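2,3-dihydroxybenzoate-AMP ligase (Mycobacterium smegmatis, PDB 5KEI) belongs to the ANL superfamily of AMP-binding enzymes, in which a large N-terminal region is joined to a small C-terminal domain. Local coordinates at residues Y41-L47 with H227-Y232; H136-S141 with A219-I223; R158-R162 with D179-F183; T411-Y415 with F426-Y432. All blocks are in the same frame, centred on the assembly; numbering follows the deposited sequence.

In the fold
Following the chain from the N terminus, contact 1 takes the loop after helix 30-38 and sets it on the first turns of helix 227-240, closing a loop of nearly 180 residues. Within that loop lies contact 2, where helix 131-141 meets the approach to strand 222-226, an outer strand of a seven-stranded sheet, and within contact 2 lies contact 3, a short closure at the other edge of that sheet. Contact 4 opens only afterwards, bracketing helix 419-425 beside the antiparallel four-stranded sheet. None cross. Strand 222-226 runs directly into helix 227-240, joining contacts 2 and 1. Contacts 2 and 4 touch through Ile223 CG1 and Tyr415 CE2, 3.5 Å apart.

Contact 1: residues Y41-L47 with H227-Y232; sequences YWRDQLL and HQDYVY
Tyr41, Trp42, Leu46 and Leu47 fit a loop onto the first turns of helix 227-240, which follows the edge strand 222-226 of the seven-stranded sheet in this AMP-binding fold. At one end the CB of Tyr41 is a bump set squarely over the Tyr232 ring, 3.6 Å from its centroid. The two tyrosines run side by side with their planes at 33°, and their hydroxyls part company, to Asp383 and Ser381 respectively. Next, Gln228 CB presses on one face of the Trp42 indole, 3.3 Å from CD2. A bend at chi2 (-79°) turns the Gln228 amide back over the loop, where OE1 accepts from Asp44 N (2.8 Å) and NE2 gives a hydrogen to Asp44 OD1 (2.9 Å). The amide is thus held at both ends, which fixes its flip, while Asp44 OD2 pairs with Arg37. At the far end Leu46 CD2 sits over the centre of one face of the His227 ring, a CH-pi contact, and Val231 CG2 fills the notch between CA and CD1 of Leu47. The Leu47 N-H meets the ring edge of His227 at ND1, 2.9 Å away and almost straight at 177°. Between the Tyr41-Arg43 end of the loop and the helix, a water accepts from Arg43 N and donates to Tyr41 O and to Gln228 O, the last at 3.0 Å.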
loop_
_atom_site.group_PDB
_atom_site.type_symbol
_atom_site.label_atom_id
_atom_site.label_comp_id
_atom_site.label_asym_id
_atom_site.label_seq_id
_atom_site.Cartn_x
_atom_site.Cartn_y
_atom_site.Cartn_z
ATOM N N TYR A 41 -3.439 -10.040 18.827
ATOM C CA TYR A 41 -3.053 -9.494 17.522
ATOM C C TYR A 41 -1.609 -8.968 17.560
ATOM O O TYR A 41 -0.759 -9.381 16.769
ATOM C CB TYR A 41 -3.997 -8.371 17.098
ATOM C CG TYR A 41 -5.462 -8.725 17.140
ATOM C CD1 TYR A 41 -5.901 -10.003 16.848
ATOM C CD2 TYR A 41 -6.414 -7.772 17.495
ATOM C CE1 TYR A 41 -7.247 -10.322 16.907
ATOM C CE2 TYR A 41 -7.757 -8.081 17.554
ATOM C CZ TYR A 41 -8.174 -9.354 17.259
ATOM O OH TYR A 41 -9.532 -9.661 17.315
ATOM N N TRP A 42 -1.358 -8.061 18.502
ATOM C CA TRP A 42 -0.068 -7.398 18.687
ATOM C C TRP A 42 0.868 -8.146 19.644
ATOM O O TRP A 42 0.620 -8.183 20.848
ATOM C CB TRP A 42 -0.305 -5.990 19.219
ATOM C CG TRP A 42 -0.860 -5.030 18.216
ATOM C CD1 TRP A 42 -1.533 -5.334 17.065
ATOM C CD2 TRP A 42 -0.765 -3.604 18.257
ATOM N NE1 TRP A 42 -1.869 -4.186 16.400
ATOM C CE2 TRP A 42 -1.396 -3.104 17.106
ATOM C CE3 TRP A 42 -0.187 -2.691 19.156
ATOM C CZ2 TRP A 42 -1.496 -1.748 16.831
ATOM C CZ3 TRP A 42 -0.276 -1.343 18.876
ATOM C CH2 TRP A 42 -0.931 -0.885 17.723
ATOM N N ARG A 43 1.955 -8.709 19.122
ATOM C CA ARG A 43 2.779 -9.629 19.908
ATOM C C ARG A 43 4.146 -9.081 20.324
ATOM O O ARG A 43 5.046 -9.849 20.678
ATOM C CB ARG A 43 2.976 -10.922 19.130
ATOM C CG ARG A 43 1.688 -11.636 18.823
ATOM C CD ARG A 43 1.020 -12.142 20.088
ATOM N NE ARG A 43 1.366 -13.524 20.415
ATOM C CZ ARG A 43 0.535 -14.563 20.296
ATOM N NH1 ARG A 43 -0.708 -14.401 19.849
ATOM N NH2 ARG A 43 0.948 -15.777 20.629
ATOM N N ASP A 44 4.309 -7.765 20.236
ATOM C CA ASP A 44 5.456 -7.068 20.823
ATOM C C ASP A 44 6.814 -7.390 20.201
ATOM O O ASP A 44 7.857 -6.996 20.747
ATOM C CB ASP A 44 5.510 -7.358 22.328
ATOM C CG ASP A 44 4.226 -6.983 23.035
ATOM O OD1 ASP A 44 3.684 -5.885 22.757
ATOM O OD2 ASP A 44 3.746 -7.793 23.853
ATOM N N GLN A 45 6.810 -8.107 19.081
ATOM C CA GLN A 45 8.051 -8.465 18.412
ATOM C C GLN A 45 8.286 -7.644 17.129
ATOM O O GLN A 45 7.340 -7.310 16.383
ATOM C CB GLN A 45 8.064 -9.958 18.099
ATOM C CG GLN A 45 7.929 -10.865 19.334
ATOM C CD GLN A 45 9.105 -10.735 20.298
ATOM O OE1 GLN A 45 10.271 -10.789 19.890
ATOM N NE2 GLN A 45 8.802 -10.565 21.586
ATOM N N LEU A 46 9.551 -7.311 16.891
ATOM C CA LEU A 46 9.938 -6.456 15.779
ATOM C C LEU A 46 9.771 -7.198 14.473
ATOM O O LEU A 46 9.897 -8.420 14.454
ATOM C CB LEU A 46 11.389 -5.988 15.924
ATOM C CG LEU A 46 11.771 -4.997 17.041
ATOM C CD1 LEU A 46 13.200 -4.554 16.819
ATOM C CD2 LEU A 46 10.849 -3.787 17.122
ATOM N N LEU A 47 9.538 -6.460 13.387
ATOM C CA LEU A 47 9.320 -7.068 12.083
ATOM C C LEU A 47 10.437 -8.043 11.706
ATOM O O LEU A 47 10.155 -9.129 11.196
ATOM C CB LEU A 47 9.171 -5.992 10.992
ATOM C CG LEU A 47 8.764 -6.423 9.576
ATOM C CD1 LEU A 47 7.656 -7.482 9.595
ATOM C CD2 LEU A 47 8.321 -5.210 8.731
ATOM N N HIS A 227 5.502 -2.214 13.499
ATOM C CA HIS A 227 5.963 -3.586 13.700
ATOM C C HIS A 227 4.793 -4.445 14.158
ATOM O O HIS A 227 4.559 -5.534 13.625
ATOM C CB HIS A 227 7.095 -3.654 14.736
ATOM C CG HIS A 227 8.346 -2.935 14.333
ATOM N ND1 HIS A 227 9.381 -3.556 13.658
ATOM C CD2 HIS A 227 8.755 -1.662 14.547
ATOM C CE1 HIS A 227 10.354 -2.692 13.455
ATOM N NE2 HIS A 227 10.002 -1.532 13.987
ATOM N N GLN A 228 4.056 -3.930 15.138
ATOM C CA GLN A 228 2.938 -4.652 15.728
ATOM C C GLN A 228 1.940 -5.092 14.656
ATOM O O GLN A 228 1.527 -6.264 14.617
ATOM C CB GLN A 228 2.230 -3.788 16.779
ATOM C CG GLN A 228 3.030 -3.473 18.079
ATOM C CD GLN A 228 3.042 -4.638 19.091
ATOM O OE1 GLN A 228 2.954 -5.800 18.706
ATOM N NE2 GLN A 228 3.135 -4.316 20.389
ATOM N N ASP A 229 1.549 -4.164 13.776
ATOM C CA ASP A 229 0.393 -4.451 12.953
ATOM C C ASP A 229 0.811 -5.192 11.695
ATOM O O ASP A 229 0.023 -5.963 11.146
ATOM C CB ASP A 229 -0.425 -3.203 12.591
ATOM C CG ASP A 229 0.267 -2.275 11.616
ATOM O OD1 ASP A 229 1.012 -1.388 12.039
ATOM O OD2 ASP A 229 0.117 -2.497 10.394
ATOM N N TYR A 230 2.061 -5.022 11.274
ATOM C CA TYR A 230 2.518 -5.650 10.038
ATOM C C TYR A 230 2.859 -7.129 10.289
ATOM O O TYR A 230 2.582 -7.985 9.445
ATOM C CB TYR A 230 3.706 -4.868 9.426
ATOM C CG TYR A 230 3.663 -4.977 7.913
ATOM C CD1 TYR A 230 2.510 -4.539 7.255
ATOM C CD2 TYR A 230 4.742 -5.378 7.132
ATOM C CE1 TYR A 230 2.376 -4.571 5.901
ATOM C CE2 TYR A 230 4.617 -5.398 5.705
ATOM C CZ TYR A 230 3.413 -4.990 5.115
ATOM O OH TYR A 230 3.174 -4.973 3.761
ATOM N N VAL A 231 3.407 -7.436 11.461
ATOM C CA VAL A 231 3.634 -8.833 11.823
ATOM C C VAL A 231 2.283 -9.526 11.984
ATOM O O VAL A 231 2.065 -10.621 11.457
ATOM C CB VAL A 231 4.457 -8.958 13.100
ATOM C CG1 VAL A 231 4.538 -10.436 13.570
ATOM C CG2 VAL A 231 5.851 -8.369 12.868
ATOM N N TYR A 232 1.360 -8.867 12.678
ATOM C CA TYR A 232 -0.003 -9.390 12.739
ATOM C C TYR A 232 -0.667 -9.573 11.358
ATOM O O TYR A 232 -1.331 -10.581 11.126
ATOM C CB TYR A 232 -0.896 -8.496 13.619
ATOM C CG TYR A 232 -2.369 -8.906 13.644
ATOM C CD1 TYR A 232 -2.755 -10.208 13.985
ATOM C CD2 TYR A 232 -3.366 -8.013 13.273
ATOM C CE1 TYR A 232 -4.107 -10.598 13.987
ATOM C CE2 TYR A 232 -4.704 -8.391 13.266
ATOM C CZ TYR A 232 -5.075 -9.684 13.618
ATOM O OH TYR A 232 -6.410 -10.049 13.614
HETATM O O HOH W 1 2.324 -8.642 16.171
#

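Contact 2: residues H136-S141 with A219-I223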
loop_
_atom_site.group_PDB
_atom_site.type_symbol
_atom_site.label_atom_id
_atom_site.label_comp_id
_atom_site.label_asym_id
_atom_site.label_seq_id
_atom_site.Cartn_x
_atom_site.Cartn_y
_atom_site.Cartn_z
ATOM N N HIS A 136 9.181 13.095 -4.607
ATOM C CA HIS A 136 8.172 13.384 -3.598
ATOM C C HIS A 136 8.284 12.433 -2.396
ATOM O O HIS A 136 8.153 12.873 -1.255
ATOM C CB HIS A 136 6.780 13.313 -4.228
ATOM C CG HIS A 136 5.660 13.480 -3.248
ATOM N ND1 HIS A 136 5.336 14.702 -2.690
ATOM C CD2 HIS A 136 4.779 12.590 -2.749
ATOM C CE1 HIS A 136 4.309 14.547 -1.878
ATOM N NE2 HIS A 136 3.945 13.277 -1.892
ATOM N N PHE A 137 8.538 11.143 -2.642
ATOM C CA PHE A 137 8.768 10.188 -1.536
ATOM C C PHE A 137 9.974 10.596 -0.663
ATOM O O PHE A 137 9.872 10.607 0.561
ATOM C CB PHE A 137 8.960 8.752 -2.056
ATOM C CG PHE A 137 7.729 8.173 -2.714
ATOM C CD1 PHE A 137 6.473 8.670 -2.421
ATOM C CD2 PHE A 137 7.835 7.145 -3.633
ATOM C CE1 PHE A 137 5.337 8.154 -3.039
ATOM C CE2 PHE A 137 6.712 6.622 -4.253
ATOM C CZ PHE A 137 5.458 7.134 -3.954
ATOM N N ALA A 138 11.095 10.948 -1.294
ATOM C CA ALA A 138 12.289 11.417 -0.572
ATOM C C ALA A 138 11.982 12.600 0.336
ATOM O O ALA A 138 12.394 12.627 1.501
ATOM C CB ALA A 138 13.398 11.799 -1.556
ATOM N N GLU A 139 11.263 13.576 -0.217
ATOM C CA GLU A 139 10.807 14.741 0.531
ATOM C C GLU A 139 9.899 14.385 1.707
ATOM O O GLU A 139 10.065 14.920 2.801
ATOM C CB GLU A 139 10.077 15.710 -0.405
ATOM C CG GLU A 139 10.374 17.176 -0.140
ATOM C CD GLU A 139 10.396 18.011 -1.419
ATOM O OE1 GLU A 139 9.598 17.735 -2.349
ATOM O OE2 GLU A 139 11.227 18.946 -1.491
ATOM N N VAL A 140 8.940 13.489 1.491
ATOM C CA VAL A 140 7.989 13.159 2.551
ATOM C C VAL A 140 8.674 12.345 3.667
ATOM O O VAL A 140 8.419 12.564 4.855
ATOM C CB VAL A 140 6.762 12.395 1.985
ATOM C CG1 VAL A 140 5.841 11.927 3.111
ATOM C CG2 VAL A 140 5.978 13.279 1.011
ATOM N N SER A 141 9.574 11.442 3.280
ATOM C CA SER A 141 10.197 10.517 4.222
ATOM C C SER A 141 11.505 11.015 4.836
ATOM O O SER A 141 12.021 10.387 5.765
ATOM C CB SER A 141 10.466 9.165 3.543
ATOM O OG SER A 141 11.311 9.310 2.413
ATOM N N ALA A 219 -0.820 13.522 -5.376
ATOM C CA ALA A 219 0.502 13.103 -4.926
ATOM C C ALA A 219 0.343 11.765 -4.204
ATOM O O ALA A 219 -0.539 11.625 -3.354
ATOM C CB ALA A 219 1.133 14.151 -4.012
ATOM N N PRO A 220 1.160 10.760 -4.564
ATOM C CA PRO A 220 1.056 9.501 -3.821
ATOM C C PRO A 220 1.436 9.721 -2.357
ATOM O O PRO A 220 2.209 10.626 -2.041
ATOM C CB PRO A 220 2.058 8.580 -4.532
ATOM C CG PRO A 220 2.262 9.183 -5.876
ATOM C CD PRO A 220 2.138 10.671 -5.660
ATOM N N LYS A 221 0.876 8.918 -1.467
ATOM C CA LYS A 221 1.122 9.099 -0.045
ATOM C C LYS A 221 1.917 7.928 0.516
ATOM O O LYS A 221 2.007 6.875 -0.120
ATOM C CB LYS A 221 -0.202 9.287 0.700
ATOM C CG LYS A 221 -0.899 10.601 0.343
ATOM C CD LYS A 221 -2.383 10.579 0.673
ATOM C CE LYS A 221 -3.229 10.729 -0.599
ATOM N NZ LYS A 221 -4.692 10.780 -0.299
ATOM N N LEU A 222 2.528 8.139 1.678
ATOM C CA LEU A 222 3.244 7.082 2.372
ATOM C C LEU A 222 2.437 6.599 3.578
ATOM O O LEU A 222 1.882 7.382 4.354
ATOM C CB LEU A 222 4.643 7.549 2.808
ATOM C CG LEU A 222 5.569 7.971 1.666
ATOM C CD1 LEU A 222 6.898 8.513 2.170
ATOM C CD2 LEU A 222 5.774 6.820 0.682
ATOM N N ILE A 223 2.382 5.285 3.718
ATOM C CA ILE A 223 1.572 4.648 4.738
ATOM C C ILE A 223 2.471 3.982 5.755
ATOM O O ILE A 223 3.221 3.054 5.409
ATOM C CB ILE A 223 0.621 3.603 4.104
ATOM C CG1 ILE A 223 -0.386 4.305 3.185
ATOM C CG2 ILE A 223 -0.094 2.810 5.172
ATOM C CD1 ILE A 223 -1.038 3.394 2.165
#
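His136 and Phe137 begin the last turn and a half of helix 131-141, whose backbone stays well clear of its partner: the CA atoms of His136 and Ala219 are 7.8 Å apart, those of Phe137 and Leu222 7.4 Å. Side chains of the helix span the gap, meeting side chains and one carbonyl, Pro220 O, of residues 219-223, which run from the end of the glycine-rich signature loop of AMP-binding enzymes into edge strand 222-226. Leu222 forks against the helix. Its CD1 branch slides past Val140 CG1 at 3.7 Å and also reaches Ser141 CB, while CD2 lies 3.7 Å from Phe137 CD1. The rim of the Phe137 ring is met in turn by Pro220 CB, 3.6 Å from CE1. His136, its CG turned away from its own N (chi1 175°), extends to the outer end of the contact, where Pro220 O lies at the imidazole edge and Ala219 CB, in a poorly ordered residue and so less certain, rests over one face. Ser141 OG folds back to the carbonyl of Phe137, which also receives Ser141 N. The one cross-segment hydrogen bond, from His136 NE2 to Pro220 O (3.2 Å, 120°), is weak, so cohesion probably rests mainly on apolar contact, with Leu222 and Pro220 against Phe137 and Val140.

Contact 3: residues R158-R162 with D179-F183; sequences RDLAR and DAAEF
The guanidinium of Arg158 takes the carbonyl oxygen of Asp179 over one of its faces, rather than at its N-H rim. Asp179 O sits 2.9 Å from Arg158 NH1 and 3.2 Å from CZ, yet the angle is too poor for a hydrogen bond, and any attraction is probably electrostatic. The Asp179 carboxylate does not make up for this: its plane stands at 87° to the guanidinium, and OD2 remains 4.3 Å from Arg158 NH1, beyond a salt bridge. The chain then reverses in a type II' beta turn from Ala180 to Phe183, with Ala181 at a positive phi of 53° and the turn closed by Phe183 N bonding to Ala180 O. All this lies at the margin of the seven-stranded sheet, where helix 158-167 leads to strand 173-177 and the turn carries the chain on to the outermost strand, 184-185. Phe183 points back at the helix: its CZ comes to 3.5 Å from Arg162 CG, which meets the ring at its edge, and to 3.9 Å from Ala161 CB. Val174 and Val176 of strand 173-177 also touch this phenyl ring. Glu182 CG rides over the centre of one face of Phe183, and the bent Glu182 chain brings its carboxylate to Arg162. The salt bridge from Arg162 NH1 to Glu182 OE2 is modelled at 2.4 Å, a length too short to be trusted; Glu182 also touches a crystal neighbour. Arg162 also pairs, through NH2, with Asp159 OD2 of its own helix at 3.4 Å, which links Asp159, Arg162 and Glu182 in a salt-bridge network.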
loop_
_atom_site.group_PDB
_atom_site.type_symbol
_atom_site.label_atom_id
_atom_site.label_comp_id
_atom_site.label_asym_id
_atom_site.label_seq_id
_atom_site.Cartn_x
_atom_site.Cartn_y
_atom_site.Cartn_z
ATOM N N ARG A 158 20.289 4.716 -12.806
ATOM C CA ARG A 158 21.404 5.516 -12.333
ATOM C C ARG A 158 21.202 7.000 -12.640
ATOM O O ARG A 158 21.531 7.839 -11.808
ATOM C CB ARG A 158 22.717 5.006 -12.931
ATOM C CG ARG A 158 22.726 4.916 -14.451
ATOM C CD ARG A 158 23.774 3.921 -14.909
ATOM N NE ARG A 158 23.477 2.578 -14.425
ATOM C CZ ARG A 158 24.333 1.563 -14.469
ATOM N NH1 ARG A 158 23.975 0.370 -14.013
ATOM N NH2 ARG A 158 25.550 1.747 -14.961
ATOM N N ASP A 159 20.653 7.331 -13.811
ATOM C CA ASP A 159 20.365 8.734 -14.149
ATOM C C ASP A 159 19.297 9.295 -13.228
ATOM O O ASP A 159 19.231 10.507 -12.980
ATOM C CB ASP A 159 19.901 8.882 -15.600
ATOM C CG ASP A 159 20.995 8.588 -16.596
ATOM O OD1 ASP A 159 21.651 9.551 -17.063
ATOM O OD2 ASP A 159 21.194 7.394 -16.915
ATOM N N LEU A 160 18.450 8.384 -12.758
ATOM C CA LEU A 160 17.398 8.668 -11.797
ATOM C C LEU A 160 17.981 9.045 -10.449
ATOM O O LEU A 160 17.602 10.051 -9.849
ATOM C CB LEU A 160 16.487 7.450 -11.649
ATOM C CG LEU A 160 15.654 7.393 -10.378
ATOM C CD1 LEU A 160 14.536 8.417 -10.435
ATOM C CD2 LEU A 160 15.113 5.987 -10.175
ATOM N N ALA A 161 18.903 8.222 -9.973
ATOM C CA ALA A 161 19.556 8.485 -8.704
ATOM C C ALA A 161 20.288 9.832 -8.748
ATOM O O ALA A 161 20.264 10.586 -7.770
ATOM C CB ALA A 161 20.514 7.354 -8.360
ATOM N N ARG A 162 20.907 10.133 -9.891
ATOM C CA ARG A 162 21.681 11.360 -10.066
ATOM C C ARG A 162 20.794 12.594 -9.961
ATOM O O ARG A 162 21.124 13.539 -9.247
ATOM C CB ARG A 162 22.442 11.346 -11.405
ATOM C CG ARG A 162 23.687 10.445 -11.386
ATOM C CD ARG A 162 24.571 10.593 -12.614
ATOM N NE ARG A 162 24.098 9.795 -13.738
ATOM C CZ ARG A 162 24.601 8.614 -14.095
ATOM N NH1 ARG A 162 25.608 8.070 -13.419
ATOM N NH2 ARG A 162 24.092 7.973 -15.136
ATOM N N ASP A 179 25.825 -2.462 -11.709
ATOM C CA ASP A 179 26.868 -1.510 -12.087
ATOM C C ASP A 179 26.651 -0.188 -11.376
ATOM O O ASP A 179 25.822 0.617 -11.809
ATOM C CB ASP A 179 26.893 -1.268 -13.602
ATOM C CG ASP A 179 27.159 -2.534 -14.400
ATOM O OD1 ASP A 179 27.828 -3.440 -13.857
ATOM O OD2 ASP A 179 26.714 -2.613 -15.574
ATOM N N ALA A 180 27.411 0.040 -10.304
ATOM C CA ALA A 180 27.198 1.197 -9.435
ATOM C C ALA A 180 27.563 2.541 -10.075
ATOM O O ALA A 180 27.015 3.573 -9.678
ATOM C CB ALA A 180 27.972 1.023 -8.145
ATOM N N ALA A 181 28.465 2.527 -11.061
ATOM C CA ALA A 181 29.095 3.755 -11.576
ATOM C C ALA A 181 29.707 4.575 -10.417
ATOM O O ALA A 181 30.553 4.067 -9.666
ATOM C CB ALA A 181 28.088 4.598 -12.376
ATOM N N GLU A 182 29.258 5.820 -10.252
ATOM C CA GLU A 182 29.814 6.733 -9.230
ATOM C C GLU A 182 29.325 6.408 -7.819
ATOM O O GLU A 182 29.839 6.939 -6.839
ATOM C CB GLU A 182 29.426 8.166 -9.561
ATOM C CG GLU A 182 27.926 8.230 -9.742
ATOM C CD GLU A 182 27.497 8.979 -10.961
ATOM O OE1 GLU A 182 27.161 10.172 -10.841
ATOM O OE2 GLU A 182 27.507 8.367 -12.050
ATOM N N PHE A 183 28.312 5.549 -7.729
ATOM C CA PHE A 183 27.663 5.263 -6.462
ATOM C C PHE A 183 28.235 4.031 -5.796
ATOM O O PHE A 183 29.220 3.470 -6.270
ATOM C CB PHE A 183 26.164 5.084 -6.662
ATOM C CG PHE A 183 25.515 6.224 -7.366
ATOM C CD1 PHE A 183 25.331 7.433 -6.725
ATOM C CD2 PHE A 183 25.070 6.086 -8.672
ATOM C CE1 PHE A 183 24.715 8.488 -7.369
ATOM C CE2 PHE A 183 24.449 7.141 -9.325
ATOM C CZ PHE A 183 24.272 8.343 -8.674
#

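Contact 4: residues T411-Y415 with F426-Y432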
loop_
_atom_site.group_PDB
_atom_site.type_symbol
_atom_site.label_atom_id
_atom_site.label_comp_id
_atom_site.label_asym_id
_atom_site.label_seq_id
_atom_site.Cartn_x
_atom_site.Cartn_y
_atom_site.Cartn_z
ATOM N N THR A 411 -4.937 -0.995 10.539
ATOM C CA THR A 411 -5.331 0.108 9.659
ATOM C C THR A 411 -4.763 1.434 10.171
ATOM O O THR A 411 -4.883 1.755 11.356
ATOM C CB THR A 411 -6.877 0.208 9.526
ATOM O OG1 THR A 411 -7.366 -0.925 8.793
ATOM C CG2 THR A 411 -7.282 1.487 8.782
ATOM N N LEU A 412 -4.139 2.203 9.283
ATOM C CA LEU A 412 -3.410 3.397 9.696
ATOM C C LEU A 412 -4.323 4.470 10.288
ATOM O O LEU A 412 -5.519 4.516 10.010
ATOM C CB LEU A 412 -2.627 3.976 8.521
ATOM C CG LEU A 412 -3.319 5.015 7.645
ATOM C CD1 LEU A 412 -2.324 5.585 6.654
ATOM C CD2 LEU A 412 -4.511 4.421 6.922
ATOM N N ASN A 413 -3.736 5.316 11.123
ATOM C CA ASN A 413 -4.457 6.380 11.798
ATOM C C ASN A 413 -4.088 7.739 11.206
ATOM O O ASN A 413 -4.659 8.760 11.559
ATOM C CB ASN A 413 -4.161 6.321 13.286
ATOM C CG ASN A 413 -4.479 4.968 13.870
ATOM O OD1 ASN A 413 -5.636 4.677 14.157
ATOM N ND2 ASN A 413 -3.460 4.120 14.029
ATOM N N GLY A 414 -3.126 7.720 10.292
ATOM C CA GLY A 414 -2.812 8.853 9.448
ATOM C C GLY A 414 -1.722 8.469 8.465
ATOM O O GLY A 414 -0.934 7.562 8.724
ATOM N N TYR A 415 -1.677 9.145 7.322
ATOM C CA TYR A 415 -0.546 9.013 6.424
ATOM C C TYR A 415 0.700 9.618 7.066
ATOM O O TYR A 415 0.603 10.407 8.017
ATOM C CB TYR A 415 -0.843 9.684 5.090
ATOM C CG TYR A 415 -1.883 8.961 4.284
ATOM C CD1 TYR A 415 -3.158 9.480 4.149
ATOM C CD2 TYR A 415 -1.593 7.753 3.657
ATOM C CE1 TYR A 415 -4.112 8.831 3.424
ATOM C CE2 TYR A 415 -2.552 7.092 2.907
ATOM C CZ TYR A 415 -3.817 7.644 2.799
ATOM O OH TYR A 415 -4.806 7.021 2.068
ATOM N N PHE A 426 -9.536 11.205 6.898
ATOM C CA PHE A 426 -10.025 10.462 8.054
ATOM C C PHE A 426 -11.237 11.098 8.741
ATOM O O PHE A 426 -11.284 12.308 8.962
ATOM C CB PHE A 426 -8.899 10.281 9.098
ATOM C CG PHE A 426 -7.747 9.436 8.616
ATOM C CD1 PHE A 426 -6.681 10.009 7.948
ATOM C CD2 PHE A 426 -7.731 8.077 8.830
ATOM C CE1 PHE A 426 -5.623 9.229 7.494
ATOM C CE2 PHE A 426 -6.676 7.294 8.377
ATOM C CZ PHE A 426 -5.627 7.869 7.707
ATOM N N SER A 427 -12.211 10.244 9.048
ATOM C CA SER A 427 -13.246 10.442 10.066
ATOM C C SER A 427 -12.753 11.134 11.359
ATOM O O SER A 427 -11.595 10.987 11.753
ATOM C CB SER A 427 -13.841 9.053 10.387
ATOM O OG SER A 427 -14.608 9.009 11.570
ATOM N N PRO A 428 -13.629 11.901 12.032
ATOM C CA PRO A 428 -13.222 12.468 13.329
ATOM C C PRO A 428 -12.982 11.377 14.381
ATOM O O PRO A 428 -12.157 11.560 15.273
ATOM C CB PRO A 428 -14.412 13.357 13.720
ATOM C CG PRO A 428 -15.132 13.636 12.432
ATOM C CD PRO A 428 -14.944 12.404 11.592
ATOM N N ASP A 429 -13.703 10.261 14.264
ATOM C CA ASP A 429 -13.514 9.100 15.135
ATOM C C ASP A 429 -12.217 8.374 14.851
ATOM O O ASP A 429 -11.749 7.587 15.677
ATOM C CB ASP A 429 -14.657 8.099 14.980
ATOM C CG ASP A 429 -15.952 8.604 15.544
ATOM O OD1 ASP A 429 -15.922 9.516 16.405
ATOM O OD2 ASP A 429 -17.006 8.083 15.125
ATOM N N GLY A 430 -11.662 8.605 13.666
ATOM C CA GLY A 430 -10.435 7.942 13.267
ATOM C C GLY A 430 -10.640 6.755 12.338
ATOM O O GLY A 430 -9.794 5.872 12.283
ATOM N N PHE A 431 -11.763 6.727 11.624
ATOM C CA PHE A 431 -11.963 5.765 10.545
ATOM C C PHE A 431 -11.318 6.289 9.261
ATOM O O PHE A 431 -11.447 7.473 8.928
ATOM C CB PHE A 431 -13.455 5.493 10.307
ATOM C CG PHE A 431 -14.094 4.586 11.341
ATOM C CD1 PHE A 431 -14.454 5.069 12.582
ATOM C CD2 PHE A 431 -14.342 3.248 11.056
ATOM C CE1 PHE A 431 -15.045 4.239 13.518
ATOM C CE2 PHE A 431 -14.933 2.413 11.991
ATOM C CZ PHE A 431 -15.281 2.915 13.218
ATOM N N TYR A 432 -10.614 5.415 8.547
ATOM C CA TYR A 432 -10.086 5.772 7.234
ATOM C C TYR A 432 -11.203 5.720 6.193
ATOM O O TYR A 432 -11.937 4.743 6.146
ATOM C CB TYR A 432 -8.943 4.831 6.841
ATOM C CG TYR A 432 -8.557 4.963 5.399
ATOM C CD1 TYR A 432 -8.054 6.165 4.902
ATOM C CD2 TYR A 432 -8.686 3.894 4.521
ATOM C CE1 TYR A 432 -7.701 6.295 3.572
ATOM C CE2 TYR A 432 -8.330 4.017 3.180
ATOM C CZ TYR A 432 -7.844 5.219 2.712
ATOM O OH TYR A 432 -7.503 5.356 1.378
#
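Phe426, the first residue to leave the helical conformation after helix 419-425, lays its ring against the backbone of residues 412-414. The carbonyl of Asn413 lies over one face, its O 3.9 Å above the ring centre, and Gly414 CA comes to 3.4 Å from CE1 of Phe426. At the ring's edge, in plane, is Leu412 CG, 3.7 Å from Phe426 CZ. The chain then turns back, Ser427 N bonding to Phe431 O, and at Gly430 takes backbone angles (100°/23°) that suit glycine. Tyr432 opens strand 432-440, the antiparallel neighbour of strand 402-407, so the contact closes the helical connection between two strands of the four-stranded sheet. Tyr432 extends away from its own N (chi1 168°), which turns its ring to residues 411-415: Leu412 CD2 approaches the ring obliquely, Thr411 CG2 lies 4.2 Å from Tyr432 CB, and Tyr415 OH is 3.3 Å from Tyr432 CE1. Tyr415 OH is hydrogen-bonded to Glu357, while the Tyr415 backbone N bonds to Asn422 OD1 within the intervening helix. The contact is made largely of aromatic rings against leucine, glycine and peptide groups, so the fit probably depends mainly on shape.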